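Local coordinates for protein adenylate cyclase (Hippeastrum hybrid cultivar, PDB 6YP4) that acts mainly as a triphosphatase, although named a putative adenylyl cyclase, and binds magnesium ions and a GTP analogue, at residues Glu2-Leu7 and Glu162-Thr167; Glu74-Val79 and Glu169-Lys174; Phe133-Ala138 and Glu149-Glu154. All coordinates share one frame; numbering follows the deposited sequence. Where two conformers were deposited one is given.

Contact 1 (Glu2-Leu7 and Glu162-Thr167); sequences EIEIKL and EIECET. With GCP (phosphomethylphosphonic acid guanylate ester), chain B.
Lys-6 slants across Glu-164, its antiparallel non-hydrogen-bonded partner, and ends at the terminal phosphate of the bound GTP analogue GCP. Its CB meets Glu-164 only distantly, with CG of that residue its nearest atom. One step on, Lys-6 CG meets Glu-164 CG at 3.7 Å, methylene against methylene. Lys-6 CD skirts Glu-164 OE2 and GCP O1G, both 3.9 Å away and on the same side, and CE closes to 3.1 Å from O1G. At the tip, NZ makes a weak bond of 3.0 Å to the same O1G and another weak one to a water that also lies within bonding reach of Glu-162 OE1 and GCP O1G, more acceptors than its protons can serve. With CG lying beside the backbone N (chi1 -68°) and every later torsion near 180°, the lysine is fully stretched, which carries its ammonium out to the phosphate. A methionine in its place would probably still pack on Glu-164 but leave O1G without this positive charge. Lys-195, which salt-bridges both Glu-162 and Glu-164, supplies a second cation on this acidic, phosphate-binding side of the sheet.

The opposite face is apolar. Leu-7 and Ile-163 lie side by side, CB to CG2 3.9 Å apart, and Ile-5 sits against Cys-165. Between the faces the backbones are tied by paired bonds, such as Ile-5 N to Cys-165 O at 2.8 Å and Leu-7 N to Ile-163 O at 3.0 Å.

Backbone bonds from Glu-2 and Glu-4 reach strand 76-86, and Lys-6 bonds to Gly-75 just before it, while strand 158-166 continues the sheet to strand 147-155. Helix 170-183 packs on the apolar face, touching Ile-5, Leu-7 and Thr-167.

Contact 2 (Glu74-Val79 and Glu169-Lys174); sequences EGVSHV and EPERVK. With EDO (1,2-ethanediol), chain I.
Val-76 points its two methyls at two different residues of helix 170-183. CG1 lies 3.9 Å from Pro-170 CB, the valine slanting past the proline ring, whereas CG2 faces the flank of Lys-174, whose CD is 4.1 Å away. Lys-174 crosses the valine at about a right angle, and the two branches lie against residues one turn apart on the same side of the helix. Val-76 CG1 stands anti to its own N (chi1 176°), which sets CG2 beside that N and turns it to the lysine.

The lysine bends about its CG-CD bond; a chi3 of 101° swings CE and NZ toward the turn before the strand, where NZ donates to Glu-74 O at 2.6 Å, approaching in the carbonyl plane. Gly-75 follows with a positive phi of 83°; a CB there would be jammed against the Glu-74 carbonyl O and would also stand close to Lys-174 CD.

At the start of the helix, Glu-169 occupies the N-cap position and salt-bridges Arg-172, OE1 to NH1 2.7 Å, meeting the guanidinium edge-on. An ethanediol, probably from the crystallisation liquor, lies against this first turn, and its O2 accepts from Arg-172 N at 3.0 Å. Glu-169 also bonds through OE2 to Thr-168 of the second subunit, which brings this helix end to the dimer contact.

The contact thus joins the start of strand 76-86 and the turn before it to the first turn of helix 170-183, beside Ile-3 and Ile-5 of strand 2-9. Chemically, it is a small apolar patch with a single polar bond. The ammonium is held by a main-chain carbonyl; Glu-74 OE1 is 5.0 Å from Lys-174 NZ, near enough perhaps to offset part of the charge but making no salt bridge.

Contact 3 (Phe133-Ala138 and Glu149-Glu154); sequences FRNVRA and ELDETE. With GCP (phosphomethylphosphonic acid guanylate ester), chain B.
Arg-137 grips Asp-151 side-on with two nitrogens: NE reaches OD1 at 2.7 Å along its syn lone pair, and NH2 reaches OD2 at 3.0 Å. The guanidinium and carboxylate are nearly coplanar, 27° apart. A bend at chi3 (-60°) turns this flat group so that an N-H of NH1 and one of NH2 point at the bound GTP analogue, where both donate to GCP O2B, NH1 at 3.0 Å. NH2 adds a weak bond to O2G. Over one face of the guanidinium, in one of the two conformers of Glu-149, OE2 stands 3.3 Å from NH1; it pairs by charge, with no N-H aimed at it.

One shell out, Asn-135 steadies the acid. Its ND2 comes down on Asp-151 OD1 from above the carboxylate plane at 3.1 Å, almost straight, so OD1 accepts two donors from quite different directions. The amide's other end, OD1, accepts from Thr-153 OG1 at 2.5 Å, which leaves the amide little freedom to flip. Gln-32 holds ND2 as well, and Lys-195 salt-bridges Asp-151 OD2. With both oxygens engaged by cations, Asp-151 is probably kept ionised and helps fix the rotation of the arginine. Further along, Phe-133 rests obliquely on the Thr-153 methyl, CD1 to CG2 3.8 Å.

Under it all runs the antiparallel hairpin of strands 127-141 and 147-155, bonded in pairs such as Val-136 with Glu-152 and Ala-138 with Leu-150. The other face mixes Val-136, Ala-138 and Leu-150 with Arg-134, Glu-152 and Glu-154; Leu-150 packs on helix 12-22. An arginine on a curled antiparallel sheet, held by an acid and turned to a phosphate chain, fits the CYTH, or triphosphate tunnel, fold.

In the fold
Contacts 1 and 3 are strand pairs of the same curled sheet, joined where strands 147-155 and 158-166 run side by side: Glu-162 and Glu-164 exchange backbone bonds with Asp-151 and Glu-149. Both send charged side chains to the one GTP analogue, contact 1 mostly acids, contact 3 an arginine held by acids. More residues of contact 1 are buried; contact 3 leaves several residues of its outer face partly exposed. Contact 2 is smaller, lies nearer the surface and sits away from the nucleotide and magnesium sites. It joins helix 170-183 to strand 76-86, the neighbour of strand 2-9 in contact 1, and relies on apolar packing plus one lysine-to-carbonyl bond.

Contact 1 (Glu2-Leu7 and Glu162-Thr167)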
loop_
_atom_site.group_PDB
_atom_site.type_symbol
_atom_site.label_atom_id
_atom_site.label_comp_id
_atom_site.label_asym_id
_atom_site.label_seq_id
_atom_site.Cartn_x
_atom_site.Cartn_y
_atom_site.Cartn_z
ATOM N N GLU A 2 13.282 7.387 -0.836
ATOM C CA GLU A 2 12.620 6.189 -0.331
ATOM C C GLU A 2 13.591 5.433 0.570
ATOM O O GLU A 2 14.696 5.083 0.139
ATOM C CB GLU A 2 12.156 5.306 -1.490
ATOM C CG GLU A 2 11.305 4.122 -1.083
ATOM C CD GLU A 2 9.825 4.458 -1.033
ATOM O OE1 GLU A 2 9.488 5.656 -0.940
ATOM O OE2 GLU A 2 9.000 3.524 -1.083
ATOM N N ILE A 3 13.185 5.184 1.814
ATOM C CA ILE A 3 14.026 4.529 2.811
ATOM C C ILE A 3 13.388 3.207 3.217
ATOM O O ILE A 3 12.225 3.173 3.637
ATOM C CB ILE A 3 14.237 5.428 4.040
ATOM C CG1 ILE A 3 14.881 6.750 3.619
ATOM C CG2 ILE A 3 15.094 4.712 5.069
ATOM C CD1 ILE A 3 15.531 7.517 4.750
ATOM N N GLU A 4 14.157 2.120 3.106
ATOM C CA GLU A 4 13.681 0.797 3.483
ATOM C C GLU A 4 14.761 0.052 4.255
ATOM O O GLU A 4 15.966 0.251 4.048
ATOM C CB GLU A 4 13.249 -0.049 2.265
ATOM C CG GLU A 4 11.749 0.020 1.967
ATOM C CD GLU A 4 11.218 -1.153 1.157
ATOM O OE1 GLU A 4 11.555 -1.251 -0.040
ATOM O OE2 GLU A 4 10.445 -1.967 1.713
ATOM N N ILE A 5 14.312 -0.786 5.171
ATOM C CA ILE A 5 15.159 -1.786 5.811
ATOM C C ILE A 5 15.102 -3.021 4.924
ATOM O O ILE A 5 14.038 -3.354 4.393
ATOM C CB ILE A 5 14.669 -2.088 7.242
ATOM C CG1 ILE A 5 14.565 -0.793 8.062
ATOM C CG2 ILE A 5 15.553 -3.107 7.923
ATOM C CD1 ILE A 5 15.835 -0.032 8.131
ATOM N N LYS A 6 16.237 -3.693 4.714
ATOM C CA LYS A 6 16.266 -4.852 3.821
ATOM C C LYS A 6 17.157 -5.928 4.426
ATOM O O LYS A 6 18.380 -5.759 4.500
ATOM C CB LYS A 6 16.742 -4.462 2.420
ATOM C CG LYS A 6 15.761 -3.578 1.657
ATOM C CD LYS A 6 16.184 -3.364 0.215
ATOM C CE LYS A 6 15.167 -2.531 -0.543
ATOM N NZ LYS A 6 15.588 -2.352 -1.962
ATOM N N LEU A 7 16.545 -7.031 4.853
ATOM C CA LEU A 7 17.243 -8.163 5.455
ATOM C C LEU A 7 17.054 -9.396 4.583
ATOM O O LEU A 7 15.977 -9.608 4.024
ATOM C CB LEU A 7 16.712 -8.447 6.854
ATOM C CG LEU A 7 16.491 -7.242 7.770
ATOM C CD1 LEU A 7 15.734 -7.677 9.016
ATOM C CD2 LEU A 7 17.820 -6.596 8.158
ATOM N N GLU A 162 13.731 -12.317 1.166
ATOM C CA GLU A 162 14.049 -11.116 1.914
ATOM C C GLU A 162 12.839 -10.704 2.729
ATOM O O GLU A 162 11.699 -11.081 2.427
ATOM C CB GLU A 162 14.452 -9.924 1.036
ATOM C CG GLU A 162 15.504 -10.193 -0.005
ATOM C CD GLU A 162 15.554 -9.101 -1.054
ATOM O OE1 GLU A 162 15.729 -7.928 -0.673
ATOM O OE2 GLU A 162 15.384 -9.420 -2.245
ATOM N N ILE A 163 13.096 -9.903 3.749
ATOM C CA ILE A 163 12.038 -9.144 4.408
ATOM C C ILE A 163 12.441 -7.675 4.434
ATOM O O ILE A 163 13.615 -7.348 4.650
ATOM C CB ILE A 163 11.730 -9.684 5.820
ATOM C CG1 ILE A 163 10.502 -8.937 6.386
ATOM C CG2 ILE A 163 12.937 -9.561 6.732
ATOM C CD1 ILE A 163 9.619 -9.771 7.273
ATOM N N GLU A 164 11.471 -6.787 4.180
ATOM C CA GLU A 164 11.749 -5.367 4.010
ATOM C C GLU A 164 10.658 -4.543 4.674
ATOM O O GLU A 164 9.531 -5.010 4.836
ATOM C CB GLU A 164 11.852 -4.985 2.534
ATOM C CG GLU A 164 12.850 -5.863 1.792
ATOM C CD GLU A 164 12.831 -5.644 0.306
ATOM O OE1 GLU A 164 12.011 -4.822 -0.166
ATOM O OE2 GLU A 164 13.631 -6.307 -0.386
ATOM N N CYS A 165 11.019 -3.308 5.039
ATOM C CA CYS A 165 10.129 -2.396 5.754
ATOM C C CYS A 165 10.452 -0.953 5.382
ATOM O O CYS A 165 11.550 -0.467 5.665
ATOM C CB CYS A 165 10.256 -2.593 7.268
ATOM S SG CYS A 165 9.080 -1.584 8.197
ATOM N N GLU A 166 9.487 -0.262 4.774
ATOM C CA GLU A 166 9.625 1.157 4.464
ATOM C C GLU A 166 9.301 1.976 5.705
ATOM O O GLU A 166 8.284 1.742 6.365
ATOM C CB GLU A 166 8.693 1.544 3.308
ATOM C CG GLU A 166 9.268 2.576 2.326
ATOM C CD GLU A 166 9.058 4.016 2.774
ATOM O OE1 GLU A 166 8.187 4.243 3.643
ATOM O OE2 GLU A 166 9.761 4.918 2.252
ATOM N N THR A 167 10.157 2.941 6.021
ATOM C CA THR A 167 9.989 3.673 7.266
ATOM C C THR A 167 10.661 5.033 7.146
ATOM O O THR A 167 11.542 5.242 6.308
ATOM C CB THR A 167 10.570 2.884 8.439
ATOM O OG1 THR A 167 10.436 3.631 9.653
ATOM C CG2 THR A 167 12.052 2.577 8.180
HETATM P PG GCP B . 12.552 -3.966 -3.515
HETATM O O1G GCP B . 13.454 -4.388 -2.393
HETATM O O2G GCP B . 11.902 -5.173 -4.155
HETATM O O3G GCP B . 13.348 -3.198 -4.541
HETATM C C3B GCP B . 11.249 -2.893 -2.817
HETATM P PB GCP B . 10.174 -2.298 -4.205
HETATM O O1B GCP B . 10.965 -1.957 -5.434
HETATM O O2B GCP B . 9.077 -3.291 -4.498
HETATM O O3A GCP B . 9.487 -0.914 -3.643
HETATM P PA GCP B . 8.217 -0.258 -4.454
HETATM O O1A GCP B . 8.454 1.241 -4.494
HETATM O O2A GCP B . 8.230 -0.821 -5.860
HETATM O "O5'" GCP B . 6.768 -0.673 -3.693
HETATM C "C5'" GCP B . 6.820 -1.259 -2.400
HETATM C "C4'" GCP B . 7.364 -0.232 -1.318
HETATM O "O4'" GCP B . 6.729 1.189 -1.416
HETATM C "C3'" GCP B . 7.058 -0.654 -0.152
HETATM O "O3'" GCP B . 8.182 -0.485 0.747
HETATM C "C2'" GCP B . 5.691 0.181 0.342
HETATM O "O2'" GCP B . 5.732 0.538 1.774
HETATM C "C1'" GCP B . 5.533 1.205 -0.405
HETATM N N9 GCP B . 4.209 1.103 -1.139
HETATM C C8 GCP B . 4.156 0.610 -2.382
HETATM N N7 GCP B . 2.879 0.628 -2.805
HETATM C C5 GCP B . 2.132 1.135 -1.812
HETATM C C6 GCP B . 0.764 1.379 -1.703
HETATM O O6 GCP B . 0.042 1.123 -2.609
HETATM N N1 GCP B . 0.267 1.902 -0.582
HETATM C C2 GCP B . 1.096 2.195 0.455
HETATM N N2 GCP B . 0.439 2.762 1.631
HETATM N N3 GCP B . 2.432 1.955 0.352
HETATM C C4 GCP B . 2.948 1.426 -0.783
HETATM O O HOH W 1 15.876 -5.697 -2.721
#

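Contact 2 (Glu74-Val79 and Glu169-Lys174)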
loop_
_atom_site.group_PDB
_atom_site.type_symbol
_atom_site.label_atom_id
_atom_site.label_comp_id
_atom_site.label_asym_id
_atom_site.label_seq_id
_atom_site.Cartn_x
_atom_site.Cartn_y
_atom_site.Cartn_z
ATOM N N GLU A 74 24.476 -1.355 5.819
ATOM C CA GLU A 74 24.090 -1.782 7.168
ATOM C C GLU A 74 22.595 -2.106 7.258
ATOM O O GLU A 74 21.941 -1.854 8.272
ATOM C CB GLU A 74 24.485 -0.722 8.198
ATOM C CG GLU A 74 25.992 -0.559 8.363
ATOM C CD GLU A 74 26.598 -1.711 9.130
ATOM O OE1 GLU A 74 26.433 -1.752 10.370
ATOM O OE2 GLU A 74 27.210 -2.590 8.489
ATOM N N GLY A 75 22.048 -2.673 6.187
ATOM C CA GLY A 75 20.647 -3.031 6.131
ATOM C C GLY A 75 19.702 -1.904 5.768
ATOM O O GLY A 75 18.486 -2.136 5.688
ATOM N N VAL A 76 20.204 -0.700 5.532
ATOM C CA VAL A 76 19.356 0.457 5.272
ATOM C C VAL A 76 19.510 0.862 3.815
ATOM O O VAL A 76 20.633 1.006 3.319
ATOM C CB VAL A 76 19.695 1.617 6.221
ATOM C CG1 VAL A 76 18.868 2.851 5.867
ATOM C CG2 VAL A 76 19.427 1.177 7.652
ATOM N N SER A 77 18.382 1.028 3.129
ATOM C CA SER A 77 18.351 1.420 1.727
ATOM C C SER A 77 17.807 2.838 1.585
ATOM O O SER A 77 16.847 3.210 2.264
ATOM C CB SER A 77 17.486 0.443 0.919
ATOM O OG SER A 77 17.478 0.784 -0.454
ATOM N N HIS A 78 18.446 3.635 0.726
ATOM C CA HIS A 78 17.923 4.910 0.246
ATOM C C HIS A 78 17.929 4.876 -1.277
ATOM O O HIS A 78 18.926 4.468 -1.879
ATOM C CB HIS A 78 18.765 6.118 0.700
ATOM C CG HIS A 78 18.957 6.236 2.182
ATOM N ND1 HIS A 78 19.865 5.471 2.883
ATOM C CD2 HIS A 78 18.395 7.072 3.086
ATOM C CE1 HIS A 78 19.834 5.812 4.159
ATOM N NE2 HIS A 78 18.950 6.782 4.308
ATOM N N VAL A 79 16.836 5.301 -1.913
ATOM C CA VAL A 79 16.813 5.339 -3.376
ATOM C C VAL A 79 15.841 6.425 -3.836
ATOM O O VAL A 79 14.816 6.673 -3.196
ATOM C CB VAL A 79 16.477 3.947 -3.974
ATOM C CG1 VAL A 79 15.025 3.552 -3.723
ATOM C CG2 VAL A 79 16.807 3.896 -5.468
ATOM N N GLU A 169 11.916 6.125 10.076
ATOM C CA GLU A 169 12.817 5.981 11.214
ATOM C C GLU A 169 13.694 4.734 11.038
ATOM O O GLU A 169 13.555 3.765 11.785
ATOM C CB GLU A 169 12.056 5.882 12.535
ATOM C CG GLU A 169 10.930 6.888 12.733
ATOM C CD GLU A 169 10.288 6.758 14.110
ATOM O OE1 GLU A 169 11.017 6.845 15.123
ATOM O OE2 GLU A 169 9.070 6.523 14.177
ATOM N N PRO A 170 14.634 4.764 10.083
ATOM C CA PRO A 170 15.373 3.522 9.767
ATOM C C PRO A 170 16.133 2.921 10.937
ATOM O O PRO A 170 16.098 1.697 11.117
ATOM C CB PRO A 170 16.326 3.959 8.641
ATOM C CG PRO A 170 16.366 5.464 8.719
ATOM C CD PRO A 170 15.029 5.880 9.215
ATOM N N GLU A 171 16.820 3.723 11.744
ATOM C CA GLU A 171 17.635 3.124 12.795
ATOM C C GLU A 171 16.778 2.466 13.871
ATOM O O GLU A 171 17.115 1.384 14.357
ATOM C CB GLU A 171 18.577 4.165 13.405
ATOM C CG GLU A 171 19.611 4.638 12.405
ATOM C CD GLU A 171 20.522 3.510 11.943
ATOM O OE1 GLU A 171 21.044 3.602 10.812
ATOM O OE2 GLU A 171 20.729 2.542 12.711
ATOM N N ARG A 172 15.664 3.084 14.254
ATOM C CA ARG A 172 14.882 2.494 15.332
ATOM C C ARG A 172 14.048 1.306 14.849
ATOM O O ARG A 172 13.888 0.318 15.574
ATOM C CB ARG A 172 13.993 3.564 15.965
ATOM C CG ARG A 172 13.059 3.045 17.016
ATOM C CD ARG A 172 12.092 4.115 17.459
ATOM N NE ARG A 172 10.815 3.517 17.752
ATOM C CZ ARG A 172 9.747 3.740 17.005
ATOM N NH1 ARG A 172 9.830 4.560 15.971
ATOM N NH2 ARG A 172 8.589 3.161 17.272
ATOM N N VAL A 173 13.500 1.370 13.635
ATOM C CA VAL A 173 12.688 0.256 13.157
ATOM C C VAL A 173 13.568 -0.953 12.880
ATOM O O VAL A 173 13.187 -2.099 13.157
ATOM C CB VAL A 173 11.867 0.674 11.922
ATOM C CG1 VAL A 173 11.184 -0.539 11.288
ATOM C CG2 VAL A 173 10.821 1.752 12.310
ATOM N N LYS A 174 14.766 -0.719 12.346
ATOM C CA LYS A 174 15.671 -1.829 12.096
ATOM C C LYS A 174 16.028 -2.536 13.400
ATOM O O LYS A 174 16.141 -3.768 13.432
ATOM C CB LYS A 174 16.913 -1.334 11.361
ATOM C CG LYS A 174 18.032 -2.353 11.298
ATOM C CD LYS A 174 19.198 -1.814 10.508
ATOM C CE LYS A 174 20.305 -1.327 11.419
ATOM N NZ LYS A 174 21.481 -0.890 10.613
HETATM C C1 EDO I . 17.092 7.165 12.677
HETATM O O1 EDO I . 17.271 7.300 11.262
HETATM C C2 EDO I . 15.673 6.685 12.942
HETATM O O2 EDO I . 15.542 6.041 14.215
#

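Contact 3 (Phe133-Ala138 and Glu149-Glu154)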
loop_
_atom_site.group_PDB
_atom_site.type_symbol
_atom_site.label_atom_id
_atom_site.label_comp_id
_atom_site.label_asym_id
_atom_site.label_seq_id
_atom_site.Cartn_x
_atom_site.Cartn_y
_atom_site.Cartn_z
ATOM N N PHE A 133 12.123 -11.048 -13.922
ATOM C CA PHE A 133 12.031 -12.140 -12.962
ATOM C C PHE A 133 10.705 -12.034 -12.220
ATOM O O PHE A 133 10.001 -11.027 -12.301
ATOM C CB PHE A 133 13.218 -12.143 -11.983
ATOM C CG PHE A 133 13.394 -10.850 -11.225
ATOM C CD1 PHE A 133 12.776 -10.655 -9.990
ATOM C CD2 PHE A 133 14.182 -9.825 -11.744
ATOM C CE1 PHE A 133 12.924 -9.451 -9.291
ATOM C CE2 PHE A 133 14.343 -8.622 -11.039
ATOM C CZ PHE A 133 13.704 -8.438 -9.815
ATOM N N ARG A 134 10.399 -13.090 -11.468
ATOM C CA ARG A 134 9.139 -13.293 -10.769
ATOM C C ARG A 134 9.361 -13.121 -9.261
ATOM O O ARG A 134 10.458 -13.370 -8.752
ATOM C CB ARG A 134 8.594 -14.700 -11.102
ATOM C CG ARG A 134 7.409 -15.238 -10.295
ATOM C CD ARG A 134 7.222 -16.755 -10.557
ATOM N NE ARG A 134 5.895 -17.267 -10.186
ATOM C CZ ARG A 134 5.615 -17.889 -9.042
ATOM N NH1 ARG A 134 4.379 -18.317 -8.796
ATOM N NH2 ARG A 134 6.565 -18.092 -8.140
ATOM N N ASN A 135 8.327 -12.679 -8.547
ATOM C CA ASN A 135 8.456 -12.528 -7.100
ATOM C C ASN A 135 7.091 -12.704 -6.446
ATOM O O ASN A 135 6.096 -12.152 -6.928
ATOM C CB ASN A 135 9.059 -11.159 -6.742
ATOM C CG ASN A 135 9.234 -10.947 -5.234
ATOM O OD1 ASN A 135 10.142 -11.514 -4.610
ATOM N ND2 ASN A 135 8.392 -10.082 -4.648
ATOM N N VAL A 136 7.052 -13.507 -5.387
ATOM C CA VAL A 136 5.874 -13.668 -4.543
ATOM C C VAL A 136 6.063 -12.804 -3.306
ATOM O O VAL A 136 7.040 -12.970 -2.572
ATOM C CB VAL A 136 5.647 -15.135 -4.155
ATOM C CG1 VAL A 136 4.393 -15.252 -3.258
ATOM C CG2 VAL A 136 5.476 -15.982 -5.393
ATOM N N ARG A 137 5.129 -11.884 -3.062
ATOM C CA ARG A 137 5.252 -10.933 -1.966
ATOM C C ARG A 137 4.061 -11.087 -1.036
ATOM O O ARG A 137 2.914 -10.919 -1.464
ATOM C CB ARG A 137 5.344 -9.490 -2.483
ATOM C CG ARG A 137 5.129 -8.421 -1.398
ATOM C CD ARG A 137 5.623 -7.070 -1.883
ATOM N NE ARG A 137 7.055 -7.078 -2.210
ATOM C CZ ARG A 137 7.682 -6.085 -2.843
ATOM N NH1 ARG A 137 7.012 -5.007 -3.231
ATOM N NH2 ARG A 137 8.979 -6.161 -3.100
ATOM N N ALA A 138 4.349 -11.388 0.229
ATOM C CA ALA A 138 3.373 -11.466 1.303
ATOM C C ALA A 138 3.518 -10.218 2.161
ATOM O O ALA A 138 4.633 -9.880 2.573
ATOM C CB ALA A 138 3.594 -12.742 2.133
ATOM N N GLU A 149 7.178 -6.625 4.184
ATOM C CA GLU A 149 7.042 -7.317 2.907
ATOM C C GLU A 149 8.038 -8.461 2.876
ATOM O O GLU A 149 9.251 -8.222 2.931
ATOM C CB GLU A 149 7.290 -6.377 1.728
ATOM C CG GLU A 149 6.153 -5.411 1.445
ATOM C CD GLU A 149 6.662 -4.082 0.940
ATOM O OE1 GLU A 149 7.251 -3.342 1.748
ATOM O OE2 GLU A 149 6.497 -3.786 -0.262
ATOM N N LEU A 150 7.530 -9.691 2.814
ATOM C CA LEU A 150 8.340 -10.903 2.801
ATOM C C LEU A 150 8.320 -11.451 1.380
ATOM O O LEU A 150 7.255 -11.815 0.865
ATOM C CB LEU A 150 7.777 -11.915 3.799
ATOM C CG LEU A 150 8.509 -13.235 4.023
ATOM C CD1 LEU A 150 9.853 -12.991 4.712
ATOM C CD2 LEU A 150 7.658 -14.202 4.837
ATOM N N ASP A 151 9.486 -11.504 0.742
ATOM C CA ASP A 151 9.584 -11.775 -0.682
ATOM C C ASP A 151 10.204 -13.144 -0.936
ATOM O O ASP A 151 11.129 -13.562 -0.236
ATOM C CB ASP A 151 10.430 -10.707 -1.390
ATOM C CG ASP A 151 9.708 -9.376 -1.545
ATOM O OD1 ASP A 151 8.445 -9.349 -1.669
ATOM O OD2 ASP A 151 10.426 -8.351 -1.589
ATOM N N GLU A 152 9.696 -13.826 -1.949
ATOM C CA GLU A 152 10.293 -15.045 -2.473
ATOM C C GLU A 152 10.566 -14.768 -3.942
ATOM O O GLU A 152 9.635 -14.726 -4.754
ATOM C CB GLU A 152 9.374 -16.249 -2.272
ATOM C CG GLU A 152 9.936 -17.571 -2.797
ATOM C CD GLU A 152 9.030 -18.750 -2.498
ATOM O OE1 GLU A 152 8.022 -18.564 -1.780
ATOM O OE2 GLU A 152 9.325 -19.862 -2.986
ATOM N N THR A 153 11.849 -14.594 -4.283
ATOM C CA THR A 153 12.264 -14.022 -5.558
ATOM C C THR A 153 12.897 -15.118 -6.404
ATOM O O THR A 153 13.958 -15.648 -6.052
ATOM C CB THR A 153 13.238 -12.870 -5.343
ATOM O OG1 THR A 153 12.636 -11.899 -4.474
ATOM C CG2 THR A 153 13.570 -12.228 -6.663
ATOM N N GLU A 154 12.249 -15.446 -7.511
ATOM C CA GLU A 154 12.695 -16.513 -8.403
ATOM C C GLU A 154 13.361 -15.843 -9.588
ATOM O O GLU A 154 12.693 -15.270 -10.452
ATOM C CB GLU A 154 11.540 -17.410 -8.837
ATOM C CG GLU A 154 10.582 -17.788 -7.710
ATOM C CD GLU A 154 10.899 -19.138 -7.079
ATOM O OE1 GLU A 154 11.976 -19.707 -7.383
ATOM O OE2 GLU A 154 10.071 -19.624 -6.272
HETATM P PG GCP B . 12.552 -3.966 -3.515
HETATM O O1G GCP B . 13.454 -4.388 -2.393
HETATM O O2G GCP B . 11.902 -5.173 -4.155
HETATM O O3G GCP B . 13.348 -3.198 -4.541
HETATM C C3B GCP B . 11.249 -2.893 -2.817
HETATM P PB GCP B . 10.174 -2.298 -4.205
HETATM O O1B GCP B . 10.965 -1.957 -5.434
HETATM O O2B GCP B . 9.077 -3.291 -4.498
HETATM O O3A GCP B . 9.487 -0.914 -3.643
HETATM P PA GCP B . 8.217 -0.258 -4.454
HETATM O O1A GCP B . 8.454 1.241 -4.494
HETATM O O2A GCP B . 8.230 -0.821 -5.860
HETATM O "O5'" GCP B . 6.768 -0.673 -3.693
HETATM C "C5'" GCP B . 6.820 -1.259 -2.400
HETATM C "C4'" GCP B . 7.364 -0.232 -1.318
HETATM O "O4'" GCP B . 6.729 1.189 -1.416
HETATM C "C3'" GCP B . 7.058 -0.654 -0.152
HETATM O "O3'" GCP B . 8.182 -0.485 0.747
HETATM C "C2'" GCP B . 5.691 0.181 0.342
HETATM O "O2'" GCP B . 5.732 0.538 1.774
HETATM C "C1'" GCP B . 5.533 1.205 -0.405
HETATM N N9 GCP B . 4.209 1.103 -1.139
HETATM C C8 GCP B . 4.156 0.610 -2.382
HETATM N N7 GCP B . 2.879 0.628 -2.805
HETATM C C5 GCP B . 2.132 1.135 -1.812
HETATM C C6 GCP B . 0.764 1.379 -1.703
HETATM O O6 GCP B . 0.042 1.123 -2.609
HETATM N N1 GCP B . 0.267 1.902 -0.582
HETATM C C2 GCP B . 1.096 2.195 0.455
HETATM N N2 GCP B . 0.439 2.762 1.631
HETATM N N3 GCP B . 2.432 1.955 0.352
HETATM C C4 GCP B . 2.948 1.426 -0.783
#